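Long-range contacts in DUF3992 domain-containing protein (Bacillus cereus, PDB 7A02), which is the subunit of disulfide-linked pili on the endospores of pathogenic Bacillus species, appendages whose function is not established: residues 25-30 and 95-100; 44-49 and 89-94; 49-54 and 106-111; 59-64 and 74-79. All blocks are in the same frame, centred on the assembly; numbering follows the deposited sequence.

Contact 1 (25-30 and 95-100)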
loop_
_atom_site.group_PDB
_atom_site.type_symbol
_atom_site.label_atom_id
_atom_site.label_comp_id
_atom_site.label_asym_id
_atom_site.label_seq_id
_atom_site.Cartn_x
_atom_site.Cartn_y
_atom_site.Cartn_z
ATOM N N ILE A 25 -37.923 11.683 -37.201
ATOM C CA ILE A 25 -39.272 11.614 -37.747
ATOM C C ILE A 25 -39.581 12.866 -38.552
ATOM O O ILE A 25 -38.889 13.881 -38.465
ATOM C CB ILE A 25 -40.362 11.425 -36.670
ATOM C CG1 ILE A 25 -40.271 12.509 -35.609
ATOM C CG2 ILE A 25 -40.304 10.051 -36.051
ATOM C CD1 ILE A 25 -41.518 12.635 -34.810
ATOM N N ASP A 26 -40.644 12.770 -39.344
ATOM C CA ASP A 26 -41.245 13.897 -40.039
ATOM C C ASP A 26 -42.629 14.135 -39.459
ATOM O O ASP A 26 -43.391 13.186 -39.264
ATOM C CB ASP A 26 -41.348 13.633 -41.538
ATOM C CG ASP A 26 -40.002 13.415 -42.183
ATOM O OD1 ASP A 26 -38.998 13.910 -41.639
ATOM O OD2 ASP A 26 -39.949 12.753 -43.240
ATOM N N TRP A 27 -42.955 15.392 -39.193
ATOM C CA TRP A 27 -44.181 15.727 -38.489
ATOM C C TRP A 27 -44.990 16.756 -39.258
ATOM O O TRP A 27 -44.444 17.582 -39.999
ATOM C CB TRP A 27 -43.893 16.268 -37.095
ATOM C CG TRP A 27 -42.932 17.391 -37.093
ATOM C CD1 TRP A 27 -41.595 17.311 -36.899
ATOM C CD2 TRP A 27 -43.226 18.772 -37.296
ATOM N NE1 TRP A 27 -41.032 18.553 -36.969
ATOM C CE2 TRP A 27 -42.017 19.471 -37.212
ATOM C CE3 TRP A 27 -44.396 19.487 -37.540
ATOM C CZ2 TRP A 27 -41.940 20.844 -37.364
ATOM C CZ3 TRP A 27 -44.317 20.845 -37.690
ATOM C CH2 TRP A 27 -43.101 21.511 -37.602
ATOM N N THR A 28 -46.304 16.691 -39.055
ATOM C CA THR A 28 -47.264 17.672 -39.540
ATOM C C THR A 28 -48.060 18.190 -38.353
ATOM O O THR A 28 -48.579 17.399 -37.562
ATOM C CB THR A 28 -48.208 17.058 -40.569
ATOM O OG1 THR A 28 -47.450 16.318 -41.532
ATOM C CG2 THR A 28 -48.993 18.142 -41.276
ATOM N N ALA A 29 -48.170 19.507 -38.238
ATOM C CA ALA A 29 -48.728 20.139 -37.052
ATOM C C ALA A 29 -50.120 20.686 -37.333
ATOM O O ALA A 29 -50.318 21.424 -38.301
ATOM C CB ALA A 29 -47.820 21.268 -36.569
ATOM N N ALA A 30 -51.075 20.331 -36.479
ATOM C CA ALA A 30 -52.409 20.903 -36.532
ATOM C C ALA A 30 -52.502 22.069 -35.552
ATOM O O ALA A 30 -51.518 22.462 -34.926
ATOM C CB ALA A 30 -53.459 19.838 -36.231
ATOM N N VAL A 95 -43.116 15.382 -25.155
ATOM C CA VAL A 95 -42.857 16.553 -25.982
ATOM C C VAL A 95 -44.078 16.794 -26.853
ATOM O O VAL A 95 -44.641 15.851 -27.415
ATOM C CB VAL A 95 -41.598 16.385 -26.853
ATOM C CG1 VAL A 95 -41.233 17.696 -27.490
ATOM C CG2 VAL A 95 -40.447 15.872 -26.033
ATOM N N THR A 96 -44.500 18.051 -26.956
ATOM C CA THR A 96 -45.643 18.394 -27.789
ATOM C C THR A 96 -45.289 19.532 -28.728
ATOM O O THR A 96 -44.476 20.403 -28.403
ATOM C CB THR A 96 -46.870 18.804 -26.972
ATOM O OG1 THR A 96 -46.647 20.091 -26.388
ATOM C CG2 THR A 96 -47.149 17.803 -25.879
ATOM N N ILE A 97 -45.920 19.516 -29.897
ATOM C CA ILE A 97 -45.774 20.575 -30.886
ATOM C C ILE A 97 -47.131 21.205 -31.157
ATOM O O ILE A 97 -48.170 20.536 -31.158
ATOM C CB ILE A 97 -45.130 20.075 -32.197
ATOM C CG1 ILE A 97 -45.998 19.008 -32.854
ATOM C CG2 ILE A 97 -43.738 19.560 -31.951
ATOM C CD1 ILE A 97 -45.552 18.645 -34.232
ATOM N N LEU A 98 -47.109 22.519 -31.362
ATOM C CA LEU A 98 -48.306 23.310 -31.618
ATOM C C LEU A 98 -48.045 24.205 -32.815
ATOM O O LEU A 98 -47.020 24.888 -32.866
ATOM C CB LEU A 98 -48.673 24.155 -30.401
ATOM C CG LEU A 98 -49.943 24.986 -30.523
ATOM C CD1 LEU A 98 -51.135 24.091 -30.701
ATOM C CD2 LEU A 98 -50.111 25.861 -29.305
ATOM N N GLY A 99 -48.975 24.217 -33.767
ATOM C CA GLY A 99 -48.845 25.033 -34.955
ATOM C C GLY A 99 -50.166 25.670 -35.342
ATOM O O GLY A 99 -51.225 25.323 -34.820
ATOM N N THR A 100 -50.072 26.613 -36.273
ATOM C CA THR A 100 -51.245 27.273 -36.818
ATOM C C THR A 100 -52.068 26.256 -37.610
ATOM O O THR A 100 -51.588 25.183 -37.979
ATOM C CB THR A 100 -50.812 28.457 -37.682
ATOM O OG1 THR A 100 -49.939 29.299 -36.922
ATOM C CG2 THR A 100 -52.002 29.294 -38.124
#

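Contact 2 (44-49 and 89-94)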
loop_
_atom_site.group_PDB
_atom_site.type_symbol
_atom_site.label_atom_id
_atom_site.label_comp_id
_atom_site.label_asym_id
_atom_site.label_seq_id
_atom_site.Cartn_x
_atom_site.Cartn_y
_atom_site.Cartn_z
ATOM N N ASP A 44 -33.755 9.457 -15.428
ATOM C CA ASP A 44 -32.406 9.501 -15.987
ATOM C C ASP A 44 -32.506 9.481 -17.506
ATOM O O ASP A 44 -32.491 8.416 -18.126
ATOM C CB ASP A 44 -31.560 8.342 -15.478
ATOM C CG ASP A 44 -32.214 7.003 -15.704
ATOM O OD1 ASP A 44 -33.459 6.956 -15.755
ATOM O OD2 ASP A 44 -31.484 6.003 -15.844
ATOM N N ILE A 45 -32.602 10.659 -18.107
ATOM C CA ILE A 45 -32.621 10.764 -19.556
ATOM C C ILE A 45 -32.016 12.103 -19.936
ATOM O O ILE A 45 -32.289 13.125 -19.307
ATOM C CB ILE A 45 -34.052 10.584 -20.110
ATOM C CG1 ILE A 45 -34.016 10.443 -21.624
ATOM C CG2 ILE A 45 -34.942 11.727 -19.704
ATOM C CD1 ILE A 45 -35.296 9.955 -22.206
ATOM N N TYR A 46 -31.157 12.078 -20.946
ATOM C CA TYR A 46 -30.532 13.275 -21.485
ATOM C C TYR A 46 -30.695 13.225 -22.991
ATOM O O TYR A 46 -30.310 12.237 -23.619
ATOM C CB TYR A 46 -29.055 13.347 -21.106
ATOM C CG TYR A 46 -28.809 13.671 -19.659
ATOM C CD1 TYR A 46 -28.992 12.717 -18.679
ATOM C CD2 TYR A 46 -28.378 14.926 -19.274
ATOM C CE1 TYR A 46 -28.768 13.005 -17.362
ATOM C CE2 TYR A 46 -28.150 15.221 -17.958
ATOM C CZ TYR A 46 -28.346 14.256 -17.007
ATOM O OH TYR A 46 -28.123 14.544 -15.686
ATOM N N ALA A 47 -31.267 14.271 -23.570
ATOM C CA ALA A 47 -31.579 14.259 -24.988
ATOM C C ALA A 47 -31.081 15.529 -25.650
ATOM O O ALA A 47 -31.286 16.625 -25.133
ATOM C CB ALA A 47 -33.076 14.110 -25.212
ATOM N N SER A 48 -30.441 15.372 -26.803
ATOM C CA SER A 48 -29.988 16.485 -27.622
ATOM C C SER A 48 -30.561 16.335 -29.019
ATOM O O SER A 48 -30.785 15.220 -29.491
ATOM C CB SER A 48 -28.466 16.544 -27.705
ATOM O OG SER A 48 -27.893 16.760 -26.432
ATOM N N GLY A 49 -30.803 17.457 -29.679
ATOM C CA GLY A 49 -31.324 17.387 -31.031
ATOM C C GLY A 49 -31.699 18.738 -31.586
ATOM O O GLY A 49 -31.297 19.775 -31.061
ATOM N N VAL A 89 -31.804 18.598 -23.095
ATOM C CA VAL A 89 -32.735 18.645 -21.974
ATOM C C VAL A 89 -32.625 17.350 -21.178
ATOM O O VAL A 89 -32.307 16.291 -21.726
ATOM C CB VAL A 89 -34.185 18.874 -22.467
ATOM C CG1 VAL A 89 -35.177 18.819 -21.339
ATOM C CG2 VAL A 89 -34.308 20.205 -23.158
ATOM N N ARG A 90 -32.878 17.437 -19.871
ATOM C CA ARG A 90 -32.951 16.265 -19.013
ATOM C C ARG A 90 -34.242 16.300 -18.209
ATOM O O ARG A 90 -34.874 17.346 -18.066
ATOM C CB ARG A 90 -31.793 16.186 -18.031
ATOM C CG ARG A 90 -31.777 17.321 -17.063
ATOM C CD ARG A 90 -30.771 17.076 -15.985
ATOM N NE ARG A 90 -30.837 18.115 -14.971
ATOM C CZ ARG A 90 -29.798 18.793 -14.509
ATOM N NH1 ARG A 90 -28.576 18.527 -14.936
ATOM N NH2 ARG A 90 -29.985 19.721 -13.588
ATOM N N ARG A 91 -34.605 15.143 -17.658
ATOM C CA ARG A 91 -35.840 14.961 -16.896
ATOM C C ARG A 91 -37.047 15.602 -17.575
ATOM O O ARG A 91 -37.586 16.612 -17.129
ATOM C CB ARG A 91 -35.725 15.456 -15.453
ATOM C CG ARG A 91 -35.221 14.417 -14.463
ATOM C CD ARG A 91 -34.343 14.955 -13.349
ATOM N NE ARG A 91 -33.009 15.401 -13.713
ATOM C CZ ARG A 91 -32.031 15.513 -12.819
ATOM N NH1 ARG A 91 -30.820 15.909 -13.174
ATOM N NH2 ARG A 91 -32.277 15.230 -11.547
ATOM N N PHE A 92 -37.472 14.987 -18.670
ATOM C CA PHE A 92 -38.729 15.327 -19.310
ATOM C C PHE A 92 -39.494 14.050 -19.609
ATOM O O PHE A 92 -38.917 12.970 -19.733
ATOM C CB PHE A 92 -38.518 16.135 -20.592
ATOM C CG PHE A 92 -37.725 15.421 -21.636
ATOM C CD1 PHE A 92 -36.352 15.468 -21.630
ATOM C CD2 PHE A 92 -38.357 14.712 -22.630
ATOM C CE1 PHE A 92 -35.627 14.814 -22.585
ATOM C CE2 PHE A 92 -37.636 14.059 -23.586
ATOM C CZ PHE A 92 -36.270 14.110 -23.563
ATOM N N ASP A 93 -40.809 14.182 -19.727
ATOM C CA ASP A 93 -41.681 13.030 -19.881
ATOM C C ASP A 93 -42.333 12.971 -21.255
ATOM O O ASP A 93 -42.417 11.896 -21.849
ATOM C CB ASP A 93 -42.749 13.061 -18.782
ATOM C CG ASP A 93 -43.570 11.795 -18.724
ATOM O OD1 ASP A 93 -43.347 10.888 -19.550
ATOM O OD2 ASP A 93 -44.446 11.702 -17.840
ATOM N N THR A 94 -42.800 14.099 -21.783
ATOM C CA THR A 94 -43.397 14.132 -23.110
ATOM C C THR A 94 -42.915 15.370 -23.842
ATOM O O THR A 94 -42.364 16.294 -23.245
ATOM C CB THR A 94 -44.927 14.139 -23.060
ATOM O OG1 THR A 94 -45.371 15.265 -22.300
ATOM C CG2 THR A 94 -45.458 12.873 -22.427
#

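Contact 3 (49-54 and 106-111)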
loop_
_atom_site.group_PDB
_atom_site.type_symbol
_atom_site.label_atom_id
_atom_site.label_comp_id
_atom_site.label_asym_id
_atom_site.label_seq_id
_atom_site.Cartn_x
_atom_site.Cartn_y
_atom_site.Cartn_z
ATOM N N GLY A 49 -30.803 17.457 -29.679
ATOM C CA GLY A 49 -31.324 17.387 -31.031
ATOM C C GLY A 49 -31.699 18.738 -31.586
ATOM O O GLY A 49 -31.297 19.775 -31.061
ATOM N N TYR A 50 -32.471 18.710 -32.673
ATOM C CA TYR A 50 -32.930 19.928 -33.325
ATOM C C TYR A 50 -34.348 19.733 -33.830
ATOM O O TYR A 50 -34.827 18.610 -33.990
ATOM C CB TYR A 50 -32.026 20.340 -34.493
ATOM C CG TYR A 50 -31.988 19.353 -35.635
ATOM C CD1 TYR A 50 -30.945 18.465 -35.767
ATOM C CD2 TYR A 50 -32.988 19.321 -36.588
ATOM C CE1 TYR A 50 -30.905 17.572 -36.799
ATOM C CE2 TYR A 50 -32.955 18.428 -37.620
ATOM C CZ TYR A 50 -31.911 17.556 -37.720
ATOM O OH TYR A 50 -31.866 16.659 -38.753
ATOM N N LEU A 51 -35.012 20.854 -34.083
ATOM C CA LEU A 51 -36.302 20.894 -34.753
ATOM C C LEU A 51 -36.194 21.855 -35.922
ATOM O O LEU A 51 -35.707 22.979 -35.759
ATOM C CB LEU A 51 -37.415 21.346 -33.814
ATOM C CG LEU A 51 -38.804 21.365 -34.438
ATOM C CD1 LEU A 51 -39.470 20.028 -34.259
ATOM C CD2 LEU A 51 -39.651 22.459 -33.845
ATOM N N LYS A 52 -36.637 21.406 -37.092
ATOM C CA LYS A 52 -36.614 22.199 -38.313
ATOM C C LYS A 52 -38.033 22.346 -38.833
ATOM O O LYS A 52 -38.727 21.347 -39.034
ATOM C CB LYS A 52 -35.734 21.551 -39.377
ATOM C CG LYS A 52 -35.793 22.269 -40.709
ATOM C CD LYS A 52 -34.638 21.921 -41.634
ATOM C CE LYS A 52 -34.282 20.446 -41.634
ATOM N NZ LYS A 52 -35.471 19.554 -41.671
ATOM N N VAL A 53 -38.455 23.581 -39.064
ATOM C CA VAL A 53 -39.770 23.869 -39.617
ATOM C C VAL A 53 -39.588 24.096 -41.106
ATOM O O VAL A 53 -38.986 25.089 -41.527
ATOM C CB VAL A 53 -40.422 25.077 -38.939
ATOM C CG1 VAL A 53 -41.698 25.439 -39.650
ATOM C CG2 VAL A 53 -40.708 24.763 -37.496
ATOM N N ASP A 54 -40.113 23.177 -41.909
ATOM C CA ASP A 54 -39.835 23.172 -43.340
ATOM C C ASP A 54 -40.829 24.033 -44.110
ATOM O O ASP A 54 -40.437 24.997 -44.772
ATOM C CB ASP A 54 -39.847 21.736 -43.866
ATOM C CG ASP A 54 -39.201 21.614 -45.224
ATOM O OD1 ASP A 54 -37.979 21.845 -45.324
ATOM O OD2 ASP A 54 -39.913 21.281 -46.194
ATOM N N GLY A 106 -42.366 19.497 -40.987
ATOM C CA GLY A 106 -40.935 19.578 -40.786
ATOM C C GLY A 106 -40.367 18.282 -40.256
ATOM O O GLY A 106 -41.007 17.235 -40.323
ATOM N N GLU A 107 -39.156 18.371 -39.712
ATOM C CA GLU A 107 -38.408 17.218 -39.236
ATOM C C GLU A 107 -38.167 17.311 -37.736
ATOM O O GLU A 107 -38.398 18.344 -37.108
ATOM C CB GLU A 107 -37.068 17.101 -39.963
ATOM C CG GLU A 107 -37.183 16.605 -41.378
ATOM C CD GLU A 107 -35.839 16.497 -42.059
ATOM O OE1 GLU A 107 -35.460 17.445 -42.777
ATOM O OE2 GLU A 107 -35.160 15.467 -41.874
ATOM N N PHE A 108 -37.691 16.208 -37.161
ATOM C CA PHE A 108 -37.383 16.161 -35.733
ATOM C C PHE A 108 -36.387 15.044 -35.483
ATOM O O PHE A 108 -36.707 13.876 -35.714
ATOM C CB PHE A 108 -38.649 15.945 -34.923
ATOM C CG PHE A 108 -38.420 15.843 -33.450
ATOM C CD1 PHE A 108 -38.150 16.967 -32.702
ATOM C CD2 PHE A 108 -38.503 14.628 -32.808
ATOM C CE1 PHE A 108 -37.949 16.877 -31.351
ATOM C CE2 PHE A 108 -38.304 14.537 -31.456
ATOM C CZ PHE A 108 -38.028 15.662 -30.729
ATOM N N CYS A 109 -35.197 15.395 -35.008
ATOM C CA CYS A 109 -34.124 14.448 -34.737
ATOM C C CYS A 109 -33.702 14.551 -33.282
ATOM O O CYS A 109 -33.630 15.649 -32.730
ATOM C CB CYS A 109 -32.923 14.711 -35.638
ATOM S SG CYS A 109 -31.393 13.916 -35.113
ATOM N N MET A 110 -33.411 13.408 -32.661
ATOM C CA MET A 110 -33.047 13.419 -31.250
ATOM C C MET A 110 -32.189 12.215 -30.898
ATOM O O MET A 110 -32.525 11.086 -31.259
ATOM C CB MET A 110 -34.300 13.441 -30.377
ATOM C CG MET A 110 -34.039 13.213 -28.914
ATOM S SD MET A 110 -35.552 13.090 -27.954
ATOM C CE MET A 110 -36.059 14.795 -27.942
ATOM N N THR A 111 -31.092 12.460 -30.182
ATOM C CA THR A 111 -30.261 11.410 -29.608
ATOM C C THR A 111 -30.469 11.364 -28.103
ATOM O O THR A 111 -30.521 12.403 -27.444
ATOM C CB THR A 111 -28.778 11.627 -29.907
ATOM O OG1 THR A 111 -28.406 12.956 -29.539
ATOM C CG2 THR A 111 -28.491 11.417 -31.366
#

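Contact 4 (59-64 and 74-79)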
loop_
_atom_site.group_PDB
_atom_site.type_symbol
_atom_site.label_atom_id
_atom_site.label_comp_id
_atom_site.label_asym_id
_atom_site.label_seq_id
_atom_site.Cartn_x
_atom_site.Cartn_y
_atom_site.Cartn_z
ATOM N N PRO A 59 -45.273 30.646 -36.573
ATOM C CA PRO A 59 -44.296 29.902 -35.778
ATOM C C PRO A 59 -44.881 28.613 -35.229
ATOM O O PRO A 59 -46.091 28.464 -35.055
ATOM C CB PRO A 59 -43.944 30.873 -34.647
ATOM C CG PRO A 59 -44.485 32.198 -35.075
ATOM C CD PRO A 59 -45.666 31.899 -35.919
ATOM N N VAL A 60 -43.987 27.667 -34.959
ATOM C CA VAL A 60 -44.331 26.394 -34.339
ATOM C C VAL A 60 -43.696 26.360 -32.958
ATOM O O VAL A 60 -42.521 26.713 -32.802
ATOM C CB VAL A 60 -43.860 25.207 -35.195
ATOM C CG1 VAL A 60 -44.214 23.903 -34.525
ATOM C CG2 VAL A 60 -44.481 25.277 -36.564
ATOM N N THR A 61 -44.470 25.952 -31.958
ATOM C CA THR A 61 -44.030 25.957 -30.569
ATOM C C THR A 61 -43.830 24.532 -30.079
ATOM O O THR A 61 -44.746 23.711 -30.159
ATOM C CB THR A 61 -45.043 26.673 -29.681
ATOM O OG1 THR A 61 -45.135 28.045 -30.075
ATOM C CG2 THR A 61 -44.613 26.605 -28.236
ATOM N N ILE A 62 -42.639 24.250 -29.561
ATOM C CA ILE A 62 -42.292 22.947 -29.006
ATOM C C ILE A 62 -42.163 23.089 -27.497
ATOM O O ILE A 62 -41.553 24.047 -27.006
ATOM C CB ILE A 62 -41.004 22.389 -29.636
ATOM C CG1 ILE A 62 -40.795 20.935 -29.228
ATOM C CG2 ILE A 62 -39.798 23.240 -29.304
ATOM C CD1 ILE A 62 -39.753 20.231 -30.037
ATOM N N VAL A 63 -42.777 22.163 -26.761
ATOM C CA VAL A 63 -42.795 22.209 -25.305
ATOM C C VAL A 63 -42.409 20.845 -24.755
ATOM O O VAL A 63 -42.955 19.823 -25.183
ATOM C CB VAL A 63 -44.172 22.630 -24.762
ATOM C CG1 VAL A 63 -44.121 22.749 -23.265
ATOM C CG2 VAL A 63 -44.599 23.943 -25.366
ATOM N N PHE A 64 -41.480 20.835 -23.801
ATOM C CA PHE A 64 -41.093 19.631 -23.074
ATOM C C PHE A 64 -41.804 19.617 -21.730
ATOM O O PHE A 64 -41.774 20.610 -21.001
ATOM C CB PHE A 64 -39.582 19.580 -22.850
ATOM C CG PHE A 64 -38.771 19.564 -24.110
ATOM C CD1 PHE A 64 -38.538 20.723 -24.815
ATOM C CD2 PHE A 64 -38.218 18.391 -24.572
ATOM C CE1 PHE A 64 -37.789 20.706 -25.960
ATOM C CE2 PHE A 64 -37.468 18.376 -25.717
ATOM C CZ PHE A 64 -37.255 19.533 -26.409
ATOM N N VAL A 74 -40.750 22.327 -18.610
ATOM C CA VAL A 74 -39.338 22.529 -18.322
ATOM C C VAL A 74 -38.630 23.283 -19.437
ATOM O O VAL A 74 -37.591 23.901 -19.190
ATOM C CB VAL A 74 -38.645 21.183 -18.050
ATOM C CG1 VAL A 74 -39.418 20.396 -17.023
ATOM C CG2 VAL A 74 -38.514 20.389 -19.320
ATOM N N GLU A 75 -39.164 23.261 -20.657
ATOM C CA GLU A 75 -38.551 23.951 -21.782
ATOM C C GLU A 75 -39.609 24.277 -22.824
ATOM O O GLU A 75 -40.537 23.494 -23.038
ATOM C CB GLU A 75 -37.448 23.108 -22.419
ATOM C CG GLU A 75 -36.089 23.323 -21.818
ATOM C CD GLU A 75 -35.402 24.525 -22.400
ATOM O OE1 GLU A 75 -35.257 25.534 -21.683
ATOM O OE2 GLU A 75 -35.011 24.464 -23.580
ATOM N N THR A 76 -39.447 25.424 -23.482
ATOM C CA THR A 76 -40.365 25.862 -24.526
ATOM C C THR A 76 -39.600 26.693 -25.543
ATOM O O THR A 76 -38.899 27.634 -25.165
ATOM C CB THR A 76 -41.517 26.678 -23.941
ATOM O OG1 THR A 76 -42.420 25.807 -23.253
ATOM C CG2 THR A 76 -42.269 27.402 -25.039
ATOM N N ILE A 77 -39.737 26.353 -26.824
ATOM C CA ILE A 77 -39.046 27.058 -27.898
ATOM C C ILE A 77 -40.041 27.377 -29.005
ATOM O O ILE A 77 -40.913 26.561 -29.321
ATOM C CB ILE A 77 -37.868 26.233 -28.453
ATOM C CG1 ILE A 77 -36.824 25.990 -27.372
ATOM C CG2 ILE A 77 -37.200 26.960 -29.589
ATOM C CD1 ILE A 77 -35.779 24.986 -27.769
ATOM N N VAL A 78 -39.915 28.563 -29.593
ATOM C CA VAL A 78 -40.760 28.999 -30.702
ATOM C C VAL A 78 -39.878 29.176 -31.929
ATOM O O VAL A 78 -38.910 29.945 -31.895
ATOM C CB VAL A 78 -41.503 30.299 -30.370
ATOM C CG1 VAL A 78 -42.006 30.946 -31.633
ATOM C CG2 VAL A 78 -42.650 30.016 -29.432
ATOM N N VAL A 79 -40.215 28.481 -33.014
ATOM C CA VAL A 79 -39.379 28.417 -34.206
ATOM C C VAL A 79 -40.162 28.980 -35.384
ATOM O O VAL A 79 -41.314 28.595 -35.608
ATOM C CB VAL A 79 -38.930 26.976 -34.500
ATOM C CG1 VAL A 79 -38.195 26.906 -35.813
ATOM C CG2 VAL A 79 -38.073 26.454 -33.381
#

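Contact 1 (25-30 and 95-100)
The terminal methyl of Ile-97 packs against the benzo half of the Trp-27 indole, with CD1 of Ile-97 3.6 Å from CE3 of Trp-27. The methyl approaches the ring system obliquely, and the same CD1 lies 4.2 Å from CB of Ala-29, so one isoleucine tip serves two residues that project from the same side of strand 19-29. Isoleucine suits this place because its longer branch reaches the indole while the branch point at CB favours strand geometry: CG1 of Ile-97 sits between the backbone N and the carbonyl carbon (chi1 62°), and from there the chain runs on extended to CD1. Further along, Gly-99 has no side chain, and its CA can lie 4.2 Å from CB of Ala-29; two small residues let the backbones come close beside Ala-30. Here a weak hydrogen bond runs from N of Gly-99 to O of Ala-30, 3.3 Å long. The touching ends diverge by 49°, and this weak bond is the one backbone hydrogen bond between the segments.

The indole is held in turn by the adjoining strands: NE1 donates to O of Glu-107, which satisfies the one polar atom of a buried ring, and Phe-108, Leu-51 and Val-53 pack around it. Strand 19-29 pairs with 104-114 in one sheet, and strand 94-98 with 34-38 and 60-66 in the other. The contact is thus largely apolar packing across one end of a beta sandwich with jelly-roll strand order.

Contact 2 (44-49 and 89-94)
Tyr-46 and Arg-90 stand side by side on one face of an antiparallel strand pair of the jelly-roll sandwich, where strand 84-90, the outermost of its sheet within the chain, meets strand 46-55. Two methylenes of the arginine touch the phenol. CB of Arg-90 lies over one face of the tyrosine ring, 3.9 Å from its centroid, in a CH-pi contact. The rest of the arginine chain runs extended in the same direction as the phenol, bringing CD to 3.7 Å from OH of Tyr-46. The guanidinium does not stack on the ring, for the two planes stand 76° apart. A long aliphatic stem with a charged end suits this position, because the stem covers the tyrosine while the end reaches the subunit boundary, where NH2 makes a long, weak ion pair with Asp-54 of a third subunit. The ring of Tyr-46 also meets that of Tyr-114 of a second subunit, their planes about 20° apart.

Beneath this face, Ala-47 and Val-89 form a hydrogen-bonded pair, its two bonds being N of Ala-47 to O of Val-89 and N of Val-89 to O of Ala-47, each 2.9 Å. Regular pairing then fades: the bond from N of Arg-91 to O of Ile-45 is weak, at 3.5 Å, and Arg-91 adopts left-handed backbone angles as the chain turns towards strand 94-98 of the other sheet. That turn folds Phe-92 under the pair on the buried side. Small Ala-47 leaves room for the phenyl ring, whose edge it meets, with CB of Ala-47 3.6 Å from CZ of Phe-92.

Contact 3 (49-54 and 106-111)
From Gly-49 opposite Met-110 to Val-53 opposite Gly-106, the two segments run antiparallel in regular register, their axes 4.9 Å apart at closest approach and their directions 172° apart. N of Tyr-50 donates to O of Cys-109 at 3.3 Å and N of Glu-107 to O of Lys-52 at 3.1 Å, whereas the return bond from N of Cys-109 to O of Tyr-50 is weak.

On the face that carries Tyr-50, Lys-52, Glu-107 and Cys-109, the phenol leans across to the partner strand. CB of Cys-109 lies over one face of the Tyr-50 ring, 4.0 Å from its centroid, and SG of Cys-109 stands obliquely to the same ring. This follows from chi1 of 64°, which sets the ring of Tyr-50 between its own backbone N and carbonyl carbon. Next to it, Lys-52 and Glu-107 lie side by side and form a salt bridge from NZ to OE1, a bend near the end of the lysine chain turning the ammonium towards the straighter glutamate; it is modelled too short for its exact geometry to be trusted. Such polar ends suit a partly exposed surface, and Tyr-50 there packs on Ile-25 of a second subunit.

The opposite face is apolar. CD1 of Leu-51 meets CD1 of Phe-108 at 3.7 Å, the two side chains slanting across each other, and Phe-108 continues onto Phe-87 and Ile-62. Gly-49 and Gly-106 add no bulk here. One face turned to the core and the other outward is the pattern of sandwich strands; here 46-55 and 104-114 are the two inner strands of one jelly-roll sheet.

Contact 4 (59-64 and 74-79)
Ile-62 and Ile-77 sit opposite each other as a hydrogen-bonded pair, their side chains side by side, and CG2 of Ile-62 fits against CB of Ile-77 at 3.7 Å. That branch lies between the backbone N and carbonyl carbon of Ile-62; the longer branch leads away from strand 72-79 towards Val-95 of the next strand. Along the same face, the Phe-64 ring lies beside the stem of Glu-75, with CD1 of Phe-64 3.6 Å from CB of Glu-75. The CG2 methyl of Val-74 fills the space next to CB of Phe-64, 3.8 Å away. Val-60 and Val-79 complete this row, and its bumps press into the facing sheet: both valines against Val-53, Ile-77 against Ala-85, and Phe-64 edge-to-face with Phe-87.

The other face is built of short beta-branched side chains, which suit strands. CG2 of Thr-61 meets CG2 of Thr-76 at 4.0 Å, while the two methyls of Val-63 straddle OG1 of Thr-76, which makes a weak hydrogen bond to O of Glu-75. Beyond, CG1 of Val-78 rests against CB of Pro-59, 3.6 Å away.

Five backbone hydrogen bonds of 2.9 Å, from the Val-60 and Val-79 pair to N of Phe-64, set the register; N of Val-74 adds a weak sixth to O of Phe-64. This antiparallel beta hairpin gives a jelly-roll sheet its outermost strand within the chain, 72-79.

In the fold
Contacts 2 and 3 lie in one four-stranded antiparallel sheet, 19-29, 104-114, 46-55, 84-90, and share Gly-49 on strand 46-55; their centres are about 15 Å apart. Contact 4 pairs two strands of the second sheet, 34-38, 94-98, 60-66, 72-79. Contact 1 bridges the sheets, its centre about 10 Å from that of contact 4 and about 18 Å from that of contact 2. Along the chain, contact 4 falls between the segments of each of the other three, and the segments of contact 3 interlace with those of contacts 1 and 2. In both sheets the first strand in sequence lies beside the last, as in a jelly roll, and contacts 2, 3 and 4 also touch a second subunit.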